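Local coordinates for protein cellulase CEL9M (Clostridium cellulolyticum, PDB 1IA6) that probably cleaves internal beta-1,4-glucosidic bonds in cellulose and related beta-glucans, as a family 9 glycoside hydrolase, at residues A19-P24 against E28-D33; T8-S13 against T88-K93; Q97-T102 against T163-N168. All coordinates share one frame; numbering follows the deposited sequence. Where two conformers were deposited one is given.

From the N terminus, helix 6-15 gives the first segment of contact 2 and leads into the long loop in which contact 1 brings 19-24 and 28-33, two neighbouring parts of one irregular loop, together. The chain then runs through helices 64-80 and 82-87 before 88-93 returns to 8-13, so contact 2 closes a much larger loop that encloses contact 1. Helix 91-107 continues directly into contact 3, where 97-102 meets 163-168; this third loop follows the second in series. The same helix thus serves contacts 2 and 3, and it also reaches back to contact 1, where Tyr100 OH probably hydrogen-bonds Cys22 O, tying the zinc-bearing loop to the helical barrel.

Contact 1 of 3, residues A19-P24 against E28-D33; sequences ANKCGP and ENNVFD. With ZN (zinc ion), chain C.
Ala19 and Phe32 mark the closest backbone approach, with CA atoms 6.8 Å apart, between two segments that form no regular helix or strand. The Phe32 ring meets Ala19 with its edge: CE2 lies 3.5 Å from Ala19 N, which sits near the plane of the ring, and 3.7 Å from the Ala19 CB methyl. With its CG anti to the carbonyl carbon (chi1 -58°), the ring is carried toward 19-24, while the CG2 methyl of Val31 rests 3.6 Å above the ring plane, over its centre. Ile15 of helix 6-15 also touches this ring.

The turn before Phe32 is set by Asn30. Its OD1 accepts from Phe32 N at 2.9 Å, in the carbonyl plane and on a lone pair, with an N-H...O angle of 155°; this is an Asx turn. The amide nitrogen of the same side chain binds the carbonyls of Asp18 and Ala26. Lys21 comes near only loosely, its CD 4.3 Å from Asn30 ND2, and its extended chain delivers NZ to a salt bridge with Asp18 and a hydrogen bond with Gln97.

One residue on, Cys22 turns to the metal: SG stands anti to its backbone N (chi1 -175°) and binds zinc at 2.3 Å, with Cys38, His39 and His55 completing the site. No hydrogen bond crosses between the two segments. The chemistry therefore divides the work: van der Waals contact at the edge of the Phe32 ring joins the two segments, the Asn30 amide fixes the turn before Phe32 and ties it to Asp18 and Ala26, and a four-ligand zinc centre, consistent with a structural role, anchors the end beyond Lys21.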
ATOM      1  N   ALA A  19     -10.692  -9.172  -0.223  1.00  9.24           N
ATOM      2  CA  ALA A  19     -10.514 -10.174   0.830  1.00  7.92           C
ATOM      3  C   ALA A  19     -10.258  -9.579   2.206  1.00  8.40           C
ATOM      4  O   ALA A  19     -10.454 -10.248   3.221  1.00  8.89           O
ATOM      5  CB  ALA A  19      -9.374 -11.127   0.466  1.00  8.34           C
ATOM      6  N   ASN A  20      -9.820  -8.327   2.246  1.00  7.47           N
ATOM      7  CA  ASN A  20      -9.517  -7.686   3.522  1.00  9.06           C
ATOM      8  C   ASN A  20     -10.495  -6.607   3.970  1.00  8.61           C
ATOM      9  O   ASN A  20     -10.282  -5.970   5.005  1.00  8.73           O
ATOM     10  CB  ASN A  20      -8.093  -7.122   3.484  1.00  7.35           C
ATOM     11  CG  ASN A  20      -7.039  -8.196   3.722  1.00 10.88           C
ATOM     12  OD1 ASN A  20      -7.225  -9.351   3.341  1.00 10.97           O
ATOM     13  ND2 ASN A  20      -5.925  -7.816   4.349  1.00  9.61           N
ATOM     14  N   LYS A  21     -11.568  -6.408   3.213  1.00  8.24           N
ATOM     15  CA  LYS A  21     -12.550  -5.398   3.588  1.00  9.36           C
ATOM     16  C   LYS A  21     -13.136  -5.711   4.955  1.00  9.18           C
ATOM     17  O   LYS A  21     -13.420  -6.865   5.278  1.00 10.09           O
ATOM     18  CB  LYS A  21     -13.650  -5.288   2.526  1.00  9.32           C
ATOM     19  CG  LYS A  21     -13.170  -4.543   1.289  1.00  8.86           C
ATOM     20  CD  LYS A  21     -14.234  -4.403   0.222  1.00 11.68           C
ATOM     21  CE  LYS A  21     -13.682  -3.611  -0.961  1.00 10.11           C
ATOM     22  NZ  LYS A  21     -14.626  -3.554  -2.104  1.00 12.72           N
ATOM     23  N   CYS A  22     -13.301  -4.665   5.755  1.00  9.02           N
ATOM     24  CA  CYS A  22     -13.812  -4.789   7.114  1.00  9.96           C
ATOM     25  C   CYS A  22     -15.069  -3.941   7.276  1.00 11.03           C
ATOM     26  O   CYS A  22     -15.229  -2.925   6.600  1.00 10.91           O
ATOM     27  CB  CYS A  22     -12.726  -4.310   8.081  1.00  8.99           C
ATOM     28  SG  CYS A  22     -13.051  -4.482   9.842  1.00  9.07           S
ATOM     29  N   GLY A  23     -15.964  -4.362   8.164  1.00 10.61           N
ATOM     30  CA  GLY A  23     -17.170  -3.589   8.392  1.00 10.95           C
ATOM     31  C   GLY A  23     -18.477  -4.235   7.975  1.00 11.92           C
ATOM     32  O   GLY A  23     -18.492  -5.306   7.363  1.00 10.64           O
ATOM     33  N   PRO A  24     -19.609  -3.591   8.304  1.00 13.69           N
ATOM     34  CA  PRO A  24     -20.947  -4.088   7.974  1.00 15.58           C
ATOM     35  C   PRO A  24     -21.169  -4.266   6.476  1.00 15.81           C
ATOM     36  O   PRO A  24     -21.945  -5.120   6.059  1.00 16.08           O
ATOM     37  CB  PRO A  24     -21.868  -3.018   8.559  1.00 15.31           C
ATOM     38  CG  PRO A  24     -21.081  -2.483   9.712  1.00 18.25           C
ATOM     39  CD  PRO A  24     -19.694  -2.374   9.130  1.00 14.56           C
ATOM     40  N   GLU A  28     -20.560  -6.286   0.484  1.00 22.54           N
ATOM     41  CA  GLU A  28     -21.259  -5.613  -0.605  1.00 24.91           C
ATOM     42  C   GLU A  28     -20.356  -5.449  -1.827  1.00 24.56           C
ATOM     43  O   GLU A  28     -19.279  -4.866  -1.740  1.00 25.35           O
ATOM     44  CB  GLU A  28     -21.762  -4.250  -0.123  1.00 27.44           C
ATOM     45  CG  GLU A  28     -22.726  -3.565  -1.072  1.00 32.81           C
ATOM     46  CD  GLU A  28     -23.422  -2.383  -0.424  1.00 36.23           C
ATOM     47  OE1 GLU A  28     -24.103  -2.589   0.606  1.00 37.57           O
ATOM     48  OE2 GLU A  28     -23.288  -1.252  -0.941  1.00 38.63           O
ATOM     49  N   ASN A  29     -20.803  -5.982  -2.960  0.50 25.07           N
ATOM     50  CA  ASN A  29     -20.048  -5.902  -4.205  0.50 25.40           C
ATOM     51  C   ASN A  29     -18.655  -6.509  -4.019  0.50 24.28           C
ATOM     52  O   ASN A  29     -17.668  -6.023  -4.571  0.50 24.67           O
ATOM     53  CB  ASN A  29     -19.947  -4.439  -4.655  0.50 28.10           C
ATOM     54  CG  ASN A  29     -19.607  -4.298  -6.129  0.50 30.67           C
ATOM     55  OD1 ASN A  29     -20.005  -3.327  -6.774  0.50 32.90           O
ATOM     56  ND2 ASN A  29     -18.863  -5.256  -6.666  0.50 32.37           N
ATOM     57  N   ASN A  30     -18.591  -7.581  -3.232  1.00 21.09           N
ATOM     58  CA  ASN A  30     -17.337  -8.276  -2.960  1.00 18.49           C
ATOM     59  C   ASN A  30     -17.274  -9.497  -3.879  1.00 17.40           C
ATOM     60  O   ASN A  30     -18.237 -10.257  -3.963  1.00 16.79           O
ATOM     61  CB  ASN A  30     -17.315  -8.718  -1.494  1.00 16.97           C
ATOM     62  CG  ASN A  30     -15.934  -9.123  -1.023  1.00 15.26           C
ATOM     63  OD1 ASN A  30     -15.304 -10.007  -1.597  1.00 14.70           O
ATOM     64  ND2 ASN A  30     -15.461  -8.477   0.037  1.00 13.21           N
ATOM     65  N   VAL A  31     -16.150  -9.687  -4.568  1.00 16.22           N
ATOM     66  CA  VAL A  31     -16.011 -10.818  -5.484  1.00 16.79           C
ATOM     67  C   VAL A  31     -15.909 -12.163  -4.779  1.00 17.37           C
ATOM     68  O   VAL A  31     -16.170 -13.201  -5.382  1.00 17.66           O
ATOM     69  CB  VAL A  31     -14.772 -10.672  -6.393  1.00 17.50           C
ATOM     70  CG1 VAL A  31     -14.864  -9.386  -7.194  1.00 17.42           C
ATOM     71  CG2 VAL A  31     -13.506 -10.702  -5.555  1.00 19.73           C
ATOM     72  N   PHE A  32     -15.525 -12.147  -3.507  1.00 16.06           N
ATOM     73  CA  PHE A  32     -15.387 -13.383  -2.748  1.00 15.72           C
ATOM     74  C   PHE A  32     -16.664 -13.690  -1.976  1.00 17.16           C
ATOM     75  O   PHE A  32     -17.060 -12.936  -1.086  1.00 14.67           O
ATOM     76  CB  PHE A  32     -14.205 -13.273  -1.782  1.00 16.14           C
ATOM     77  CG  PHE A  32     -12.897 -12.980  -2.460  1.00 16.32           C
ATOM     78  CD1 PHE A  32     -12.352 -13.883  -3.370  1.00 15.90           C
ATOM     79  CD2 PHE A  32     -12.207 -11.802  -2.188  1.00 15.35           C
ATOM     80  CE1 PHE A  32     -11.136 -13.617  -4.000  1.00 17.49           C
ATOM     81  CE2 PHE A  32     -10.990 -11.525  -2.812  1.00 14.54           C
ATOM     82  CZ  PHE A  32     -10.453 -12.434  -3.720  1.00 17.63           C
ATOM     83  N   ASP A  33     -17.308 -14.802  -2.313  1.00 16.20           N
ATOM     84  CA  ASP A  33     -18.540 -15.171  -1.632  1.00 19.47           C
ATOM     85  C   ASP A  33     -18.290 -15.614  -0.192  1.00 18.35           C
ATOM     86  O   ASP A  33     -19.228 -15.730   0.592  1.00 18.73           O
ATOM     87  CB  ASP A  33     -19.279 -16.274  -2.406  1.00 23.70           C
ATOM     88  CG  ASP A  33     -18.417 -17.493  -2.656  1.00 29.02           C
ATOM     89  OD1 ASP A  33     -17.779 -17.983  -1.701  1.00 32.24           O
ATOM     90  OD2 ASP A  33     -18.387 -17.972  -3.811  1.00 34.45           O
TER
HETATM   91 ZN    ZN C1264     -13.288  -6.751   9.926  1.00 13.00          ZN

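Contact 2 of 3, residues T8-S13 against T88-K93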
ATOM      1  N   THR A   8      -4.555  -9.296 -16.937  1.00 15.11           N
ATOM      2  CA  THR A   8      -5.220 -10.175 -15.986  1.00 14.41           C
ATOM      3  C   THR A   8      -4.585 -10.055 -14.605  1.00 13.95           C
ATOM      4  O   THR A   8      -5.277 -10.098 -13.590  1.00 13.95           O
ATOM      5  CB  THR A   8      -5.167 -11.644 -16.455  1.00 16.21           C
ATOM      6  OG1 THR A   8      -5.873 -11.772 -17.696  1.00 16.65           O
ATOM      7  CG2 THR A   8      -5.818 -12.561 -15.426  1.00 16.75           C
ATOM      8  N   ALA A   9      -3.267  -9.901 -14.566  1.00 11.35           N
ATOM      9  CA  ALA A   9      -2.574  -9.766 -13.288  1.00 10.53           C
ATOM     10  C   ALA A   9      -3.051  -8.490 -12.596  1.00 10.29           C
ATOM     11  O   ALA A   9      -3.269  -8.476 -11.386  1.00 10.19           O
ATOM     12  CB  ALA A   9      -1.066  -9.716 -13.505  1.00 10.01           C
ATOM     13  N   LEU A  10      -3.210  -7.417 -13.368  1.00 10.19           N
ATOM     14  CA  LEU A  10      -3.671  -6.152 -12.805  1.00  9.75           C
ATOM     15  C   LEU A  10      -5.049  -6.327 -12.176  1.00 11.28           C
ATOM     16  O   LEU A  10      -5.266  -5.937 -11.029  1.00 11.57           O
ATOM     17  CB  LEU A  10      -3.735  -5.068 -13.885  1.00 10.26           C
ATOM     18  CG  LEU A  10      -4.282  -3.717 -13.411  1.00 11.26           C
ATOM     19  CD1 LEU A  10      -3.403  -3.166 -12.286  1.00  9.78           C
ATOM     20  CD2 LEU A  10      -4.325  -2.744 -14.579  1.00 12.13           C
ATOM     21  N   LYS A  11      -5.975  -6.916 -12.928  1.00  9.06           N
ATOM     22  CA  LYS A  11      -7.327  -7.147 -12.428  1.00  9.53           C
ATOM     23  C   LYS A  11      -7.286  -7.930 -11.123  1.00 10.20           C
ATOM     24  O   LYS A  11      -7.962  -7.579 -10.157  1.00  9.40           O
ATOM     25  CB  LYS A  11      -8.159  -7.931 -13.445  1.00 11.33           C
ATOM     26  CG  LYS A  11      -9.586  -8.197 -12.963  1.00 16.36           C
ATOM     27  CD  LYS A  11     -10.362  -9.122 -13.895  1.00 22.09           C
ATOM     28  CE  LYS A  11      -9.844 -10.550 -13.832  1.00 24.31           C
ATOM     29  NZ  LYS A  11     -10.673 -11.483 -14.655  1.00 29.58           N
ATOM     30  N   ASP A  12      -6.492  -8.998 -11.100  1.00  8.38           N
ATOM     31  CA  ASP A  12      -6.382  -9.817  -9.900  1.00  8.34           C
ATOM     32  C   ASP A  12      -5.809  -9.048  -8.713  1.00  6.51           C
ATOM     33  O   ASP A  12      -6.312  -9.173  -7.606  1.00  8.22           O
ATOM     34  CB  ASP A  12      -5.494 -11.042 -10.145  1.00  7.87           C
ATOM     35  CG  ASP A  12      -6.119 -12.053 -11.085  1.00 13.64           C
ATOM     36  OD1 ASP A  12      -7.356 -12.049 -11.257  1.00 12.25           O
ATOM     37  OD2 ASP A  12      -5.361 -12.872 -11.643  1.00 15.08           O
ATOM     38  N   SER A  13      -4.762  -8.258  -8.947  1.00  7.42           N
ATOM     39  CA  SER A  13      -4.116  -7.503  -7.870  1.00  7.66           C
ATOM     40  C   SER A  13      -5.054  -6.496  -7.209  1.00  7.75           C
ATOM     41  O   SER A  13      -4.899  -6.168  -6.030  1.00  7.58           O
ATOM     42  CB  SER A  13      -2.854  -6.799  -8.392  1.00  8.65           C
ATOM     43  OG  SER A  13      -3.167  -5.783  -9.327  1.00 12.89           O
ATOM     44  N   THR A  88      -8.187  -1.564 -19.615  1.00 16.57           N
ATOM     45  CA  THR A  88      -8.425  -2.928 -19.155  1.00 16.05           C
ATOM     46  C   THR A  88      -9.744  -3.086 -18.410  1.00 15.81           C
ATOM     47  O   THR A  88     -10.050  -4.167 -17.909  1.00 17.28           O
ATOM     48  CB  THR A  88      -7.283  -3.417 -18.235  1.00 17.71           C
ATOM     49  OG1 THR A  88      -7.130  -2.513 -17.135  1.00 16.17           O
ATOM     50  CG2 THR A  88      -5.977  -3.496 -19.006  1.00 17.02           C
ATOM     51  N   GLY A  89     -10.521  -2.010 -18.336  1.00 14.96           N
ATOM     52  CA  GLY A  89     -11.803  -2.066 -17.655  1.00 16.12           C
ATOM     53  C   GLY A  89     -11.710  -2.268 -16.150  1.00 16.14           C
ATOM     54  O   GLY A  89     -12.593  -2.883 -15.546  1.00 16.91           O
ATOM     55  N   ASN A  90     -10.651  -1.747 -15.538  1.00 13.89           N
ATOM     56  CA  ASN A  90     -10.471  -1.888 -14.097  1.00 13.76           C
ATOM     57  C   ASN A  90     -10.681  -0.607 -13.298  1.00 13.69           C
ATOM     58  O   ASN A  90     -10.622  -0.623 -12.068  1.00 12.44           O
ATOM     59  CB  ASN A  90      -9.077  -2.442 -13.798  1.00 12.99           C
ATOM     60  CG  ASN A  90      -8.967  -3.917 -14.106  1.00 15.25           C
ATOM     61  OD1 ASN A  90      -9.708  -4.731 -13.553  1.00 17.15           O
ATOM     62  ND2 ASN A  90      -8.044  -4.275 -14.994  1.00 15.61           N
ATOM     63  N   THR A  91     -10.940   0.498 -13.983  1.00 12.40           N
ATOM     64  CA  THR A  91     -11.126   1.770 -13.295  1.00 12.94           C
ATOM     65  C   THR A  91     -12.261   1.782 -12.278  1.00 13.39           C
ATOM     66  O   THR A  91     -12.101   2.296 -11.171  1.00 13.11           O
ATOM     67  CB  THR A  91     -11.355   2.903 -14.299  1.00 13.39           C
ATOM     68  OG1 THR A  91     -10.248   2.957 -15.204  1.00 15.26           O
ATOM     69  CG2 THR A  91     -11.471   4.239 -13.579  1.00 14.73           C
ATOM     70  N   THR A  92     -13.408   1.226 -12.651  1.00 14.42           N
ATOM     71  CA  THR A  92     -14.559   1.199 -11.756  1.00 14.58           C
ATOM     72  C   THR A  92     -14.274   0.460 -10.454  1.00 13.97           C
ATOM     73  O   THR A  92     -14.577   0.962  -9.372  1.00 13.17           O
ATOM     74  CB  THR A  92     -15.772   0.548 -12.438  1.00 17.23           C
ATOM     75  OG1 THR A  92     -16.125   1.308 -13.600  1.00 19.18           O
ATOM     76  CG2 THR A  92     -16.958   0.501 -11.483  1.00 16.21           C
ATOM     77  N   LYS A  93     -13.696  -0.732 -10.559  1.00 12.52           N
ATOM     78  CA  LYS A  93     -13.382  -1.529  -9.380  1.00 11.54           C
ATOM     79  C   LYS A  93     -12.322  -0.819  -8.542  1.00 11.48           C
ATOM     80  O   LYS A  93     -12.421  -0.764  -7.319  1.00 11.25           O
ATOM     81  CB  LYS A  93     -12.878  -2.916  -9.801  1.00 12.70           C
ATOM     82  CG  LYS A  93     -12.640  -3.885  -8.644  1.00 11.92           C
ATOM     83  CD  LYS A  93     -13.933  -4.206  -7.905  1.00 12.86           C
ATOM     84  CE  LYS A  93     -13.688  -5.218  -6.796  1.00 13.69           C
ATOM     85  NZ  LYS A  93     -14.932  -5.587  -6.064  1.00 13.03           N
TER
HETATM   86  O   HOH W   1     -10.226  -5.634 -10.750  1.00 23.53           O
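Van der Waals contact between Leu10 and Lys11 of helix 6-15 and the pair Thr88 and Asn90 supplies all the direct touching here. Leu10 CD2 approaches Thr88 OG1 at 3.8 Å and Asn90 ND2 at 4.0 Å; the leucine runs past the asparagine in the opposite direction and crosses the threonine at about a right angle. Lys11 contributes its aliphatic root, which crosses Asn90 nearly perpendicularly and brings CG to 3.5 Å from Asn90 OD1. Its chain then bends at chi3 and carries the amine away from the contact.

No direct hydrogen bond crosses between the segments. Asn90 ND2 donates to Thr88 OG1 at 2.9 Å, with an N-H...O angle of 144° and the hydroxyl tilted 23° from the amide plane. With OG1 between the backbone N and the carbonyl carbon (chi1 56°), the threonine hydroxyl meets the amide, and it also bonds Ser84 O in the preceding helix, so the two residues brace each other across Gly89. In the opposing helix, Ser13 OG donates to Leu10 O at 2.7 Å.

A water provides the polar link between the segments, donating to Lys11 O at 3.0 Å and to Asn90 OD1 at 3.0 Å. The buried amide of Asn90 is thus held at both ends, by the threonine at its nitrogen and by the water at its oxygen.

Leu10 also touches Ile427 of helix 413-429, so helix 6-15 lies between that helix and the 88-93 segment. What the contact sets against helix 6-15 is a helix-to-helix junction, in which Gly89, with its positive phi, closes helix 82-87 in a Schellman motif just ahead of helix 91-107.

Contact 3 of 3, residues Q97-T102 against T163-N168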
ATOM      1  N   GLN A  97     -12.404   0.340  -4.492  1.00  8.40           N
ATOM      2  CA  GLN A  97     -11.436  -0.025  -3.454  1.00  9.45           C
ATOM      3  C   GLN A  97     -10.943   1.234  -2.755  1.00  9.35           C
ATOM      4  O   GLN A  97     -10.816   1.274  -1.531  1.00  8.37           O
ATOM      5  CB  GLN A  97     -10.236  -0.772  -4.054  1.00  9.76           C
ATOM      6  CG  GLN A  97     -10.595  -1.940  -4.970  1.00  9.96           C
ATOM      7  CD  GLN A  97     -11.469  -2.977  -4.295  1.00 11.45           C
ATOM      8  OE1 GLN A  97     -12.536  -2.659  -3.771  1.00 11.05           O
ATOM      9  NE2 GLN A  97     -11.025  -4.229  -4.313  1.00 11.25           N
ATOM     10  N   LEU A  98     -10.677   2.267  -3.545  1.00  8.52           N
ATOM     11  CA  LEU A  98     -10.194   3.529  -2.999  1.00  7.81           C
ATOM     12  C   LEU A  98     -11.234   4.223  -2.123  1.00  8.06           C
ATOM     13  O   LEU A  98     -10.914   4.710  -1.039  1.00  8.54           O
ATOM     14  CB  LEU A  98      -9.759   4.461  -4.135  1.00  8.18           C
ATOM     15  CG  LEU A  98      -8.470   4.020  -4.836  1.00 11.01           C
ATOM     16  CD1 LEU A  98      -8.300   4.760  -6.151  1.00 12.14           C
ATOM     17  CD2 LEU A  98      -7.290   4.279  -3.915  1.00 10.89           C
ATOM     18  N   LYS A  99     -12.481   4.259  -2.577  1.00  8.09           N
ATOM     19  CA  LYS A  99     -13.510   4.916  -1.786  1.00  8.96           C
ATOM     20  C   LYS A  99     -13.746   4.184  -0.470  1.00  8.46           C
ATOM     21  O   LYS A  99     -14.135   4.800   0.527  1.00  8.00           O
ATOM     22  CB  LYS A  99     -14.822   5.029  -2.565  1.00  9.30           C
ATOM     23  CG  LYS A  99     -15.800   6.014  -1.918  1.00 13.02           C
ATOM     24  CD  LYS A  99     -17.017   6.273  -2.787  1.00 14.31           C
ATOM     25  CE  LYS A  99     -17.877   7.399  -2.217  1.00 13.57           C
ATOM     26  NZ  LYS A  99     -18.345   7.095  -0.837  1.00 13.68           N
ATOM     27  N   TYR A 100     -13.505   2.876  -0.453  1.00  9.50           N
ATOM     28  CA  TYR A 100     -13.693   2.125   0.781  1.00  8.89           C
ATOM     29  C   TYR A 100     -12.655   2.612   1.794  1.00  9.32           C
ATOM     30  O   TYR A 100     -12.915   2.637   3.001  1.00  8.73           O
ATOM     31  CB  TYR A 100     -13.534   0.623   0.544  1.00  9.63           C
ATOM     32  CG  TYR A 100     -14.309  -0.214   1.541  1.00  9.68           C
ATOM     33  CD1 TYR A 100     -15.689  -0.376   1.416  1.00 12.50           C
ATOM     34  CD2 TYR A 100     -13.671  -0.819   2.621  1.00  8.92           C
ATOM     35  CE1 TYR A 100     -16.418  -1.122   2.345  1.00 12.15           C
ATOM     36  CE2 TYR A 100     -14.390  -1.569   3.559  1.00  9.86           C
ATOM     37  CZ  TYR A 100     -15.762  -1.714   3.415  1.00 12.30           C
ATOM     38  OH  TYR A 100     -16.482  -2.438   4.344  1.00 13.30           O
ATOM     39  N   PHE A 101     -11.477   2.997   1.302  1.00  8.13           N
ATOM     40  CA  PHE A 101     -10.418   3.525   2.168  1.00  8.11           C
ATOM     41  C   PHE A 101     -10.805   4.923   2.651  1.00  7.87           C
ATOM     42  O   PHE A 101     -10.813   5.204   3.847  1.00  8.01           O
ATOM     43  CB  PHE A 101      -9.086   3.681   1.416  1.00  7.71           C
ATOM     44  CG  PHE A 101      -8.205   2.462   1.428  1.00  8.72           C
ATOM     45  CD1 PHE A 101      -7.545   2.071   2.590  1.00  9.52           C
ATOM     46  CD2 PHE A 101      -7.983   1.744   0.258  1.00  8.92           C
ATOM     47  CE1 PHE A 101      -6.671   0.985   2.583  1.00  9.48           C
ATOM     48  CE2 PHE A 101      -7.113   0.658   0.239  1.00 10.85           C
ATOM     49  CZ  PHE A 101      -6.455   0.278   1.403  1.00 10.88           C
ATOM     50  N   THR A 102     -11.113   5.809   1.709  1.00  7.10           N
ATOM     51  CA  THR A 102     -11.423   7.183   2.080  1.00  8.49           C
ATOM     52  C   THR A 102     -12.662   7.362   2.948  1.00  8.41           C
ATOM     53  O   THR A 102     -12.678   8.237   3.809  1.00  8.72           O
ATOM     54  CB  THR A 102     -11.488   8.103   0.832  1.00  8.32           C
ATOM     55  OG1 THR A 102     -12.505   7.653  -0.063  1.00  9.21           O
ATOM     56  CG2 THR A 102     -10.147   8.089   0.110  1.00  9.72           C
ATOM     57  N   THR A 163      -6.034  13.534  -0.815  1.00  6.69           N
ATOM     58  CA  THR A 163      -5.811  14.515  -1.874  1.00  7.23           C
ATOM     59  C   THR A 163      -5.839  13.800  -3.220  1.00  8.78           C
ATOM     60  O   THR A 163      -6.387  14.308  -4.197  1.00  8.59           O
ATOM     61  CB  THR A 163      -4.456  15.219  -1.716  1.00  6.74           C
ATOM     62  OG1 THR A 163      -4.424  15.902  -0.459  1.00  7.77           O
ATOM     63  CG2 THR A 163      -4.240  16.237  -2.846  1.00  7.77           C
ATOM     64  N   LEU A 164      -5.242  12.615  -3.273  1.00  7.44           N
ATOM     65  CA  LEU A 164      -5.241  11.857  -4.517  1.00  8.12           C
ATOM     66  C   LEU A 164      -6.668  11.461  -4.878  1.00  8.98           C
ATOM     67  O   LEU A 164      -7.022  11.411  -6.055  1.00  8.17           O
ATOM     68  CB  LEU A 164      -4.337  10.628  -4.393  1.00  7.31           C
ATOM     69  CG  LEU A 164      -2.870  10.971  -4.669  1.00  7.77           C
ATOM     70  CD1 LEU A 164      -1.934   9.916  -4.083  1.00 10.13           C
ATOM     71  CD2 LEU A 164      -2.680  11.106  -6.170  1.00  9.07           C
ATOM     72  N   MET A 165      -7.499  11.196  -3.874  1.00  8.24           N
ATOM     73  CA  MET A 165      -8.885  10.840  -4.160  1.00  9.38           C
ATOM     74  C   MET A 165      -9.583  12.063  -4.762  1.00  9.87           C
ATOM     75  O   MET A 165     -10.377  11.938  -5.696  1.00  9.66           O
ATOM     76  CB  MET A 165      -9.616  10.381  -2.893  1.00  9.65           C
ATOM     77  CG  MET A 165     -11.000   9.809  -3.181  1.00 10.57           C
ATOM     78  SD  MET A 165     -10.921   8.432  -4.359  1.00 11.77           S
ATOM     79  CE  MET A 165     -12.481   7.613  -4.056  1.00 12.05           C
ATOM     80  N   TYR A 166      -9.287  13.247  -4.231  1.00  9.66           N
ATOM     81  CA  TYR A 166      -9.881  14.466  -4.771  1.00  9.61           C
ATOM     82  C   TYR A 166      -9.512  14.554  -6.253  1.00 10.62           C
ATOM     83  O   TYR A 166     -10.366  14.793  -7.104  1.00 10.98           O
ATOM     84  CB  TYR A 166      -9.346  15.703  -4.040  1.00 11.49           C
ATOM     85  CG  TYR A 166      -9.526  16.997  -4.811  1.00 12.82           C
ATOM     86  CD1 TYR A 166     -10.782  17.595  -4.933  1.00 13.84           C
ATOM     87  CD2 TYR A 166      -8.442  17.604  -5.451  1.00 14.13           C
ATOM     88  CE1 TYR A 166     -10.955  18.768  -5.679  1.00 15.03           C
ATOM     89  CE2 TYR A 166      -8.603  18.777  -6.200  1.00 14.40           C
ATOM     90  CZ  TYR A 166      -9.865  19.350  -6.309  1.00 17.40           C
ATOM     91  OH  TYR A 166     -10.043  20.492  -7.059  1.00 18.29           O
ATOM     92  N   LEU A 167      -8.234  14.341  -6.551  1.00  9.70           N
ATOM     93  CA  LEU A 167      -7.746  14.409  -7.927  1.00  9.50           C
ATOM     94  C   LEU A 167      -8.342  13.332  -8.829  1.00 11.50           C
ATOM     95  O   LEU A 167      -8.631  13.589  -9.995  1.00 11.61           O
ATOM     96  CB  LEU A 167      -6.219  14.307  -7.947  1.00  9.27           C
ATOM     97  CG  LEU A 167      -5.474  15.472  -7.284  1.00 11.48           C
ATOM     98  CD1 LEU A 167      -3.999  15.123  -7.107  1.00 11.75           C
ATOM     99  CD2 LEU A 167      -5.645  16.727  -8.131  1.00 11.15           C
ATOM    100  N   ASN A 168      -8.533  12.132  -8.287  1.00  9.21           N
ATOM    101  CA  ASN A 168      -9.076  11.022  -9.066  1.00  9.39           C
ATOM    102  C   ASN A 168     -10.602  10.936  -9.102  1.00 10.22           C
ATOM    103  O   ASN A 168     -11.159  10.245  -9.952  1.00 10.39           O
ATOM    104  CB  ASN A 168      -8.551   9.676  -8.532  1.00 11.11           C
ATOM    105  CG  ASN A 168      -7.053   9.501  -8.716  1.00 11.87           C
ATOM    106  OD1 ASN A 168      -6.498   9.873  -9.745  1.00 14.32           O
ATOM    107  ND2 ASN A 168      -6.395   8.906  -7.719  1.00 10.53           N
TER
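Met165 reaches Leu98, Lys99 and Thr102 because its CG lies anti to the backbone N (chi1 -172°) and its chain then bends at chi2 (56°), which directs sulfur and methyl onto the neighbouring helix. Thr102 meets it with a branched end whose CG2 is set anti to the carbonyl carbon.

The methionine contacts differ along its length. Near its base, CG lies 3.8 Å from Thr102 CG2, the two side chains crossing at about a right angle. Farther out, SD comes 4.1 Å from Leu98 CB, and at the tip CE settles against the backbone of the facing helix, 3.7 Å from Lys99 N, with Lys99 CB at 3.8 Å. One side chain therefore spans a full helical turn, from Leu98 to Thr102, and no hydrogen bond joins the two segments.

The polar ends of Thr102 and Lys99 find partners elsewhere. Thr102 OG1 hydrogen-bonds Tyr176 OH. The aliphatic root of Lys99 touches the methionine, whereas its chain leads NZ away to a salt bridge with Asp103 and a cation-pi contact with Tyr176. Cys180 of helix 174-193 also touches Met165, and Leu74 of helix 64-80 packs on Leu98.

The N-to-C directions of the two short helical segments make an angle of 137°, so they run roughly antiparallel, with axes 10.9 Å apart at closest approach; the nearest CA atoms, those of Leu98 and Met165, are separated by 7.5 Å. The methionine side chain bridges helices 91-107 and 152-169 by apolar touches, a buried contact between neighbouring helices of the (alpha/alpha)6 barrel, the catalytic-module fold of glycoside hydrolase family 9.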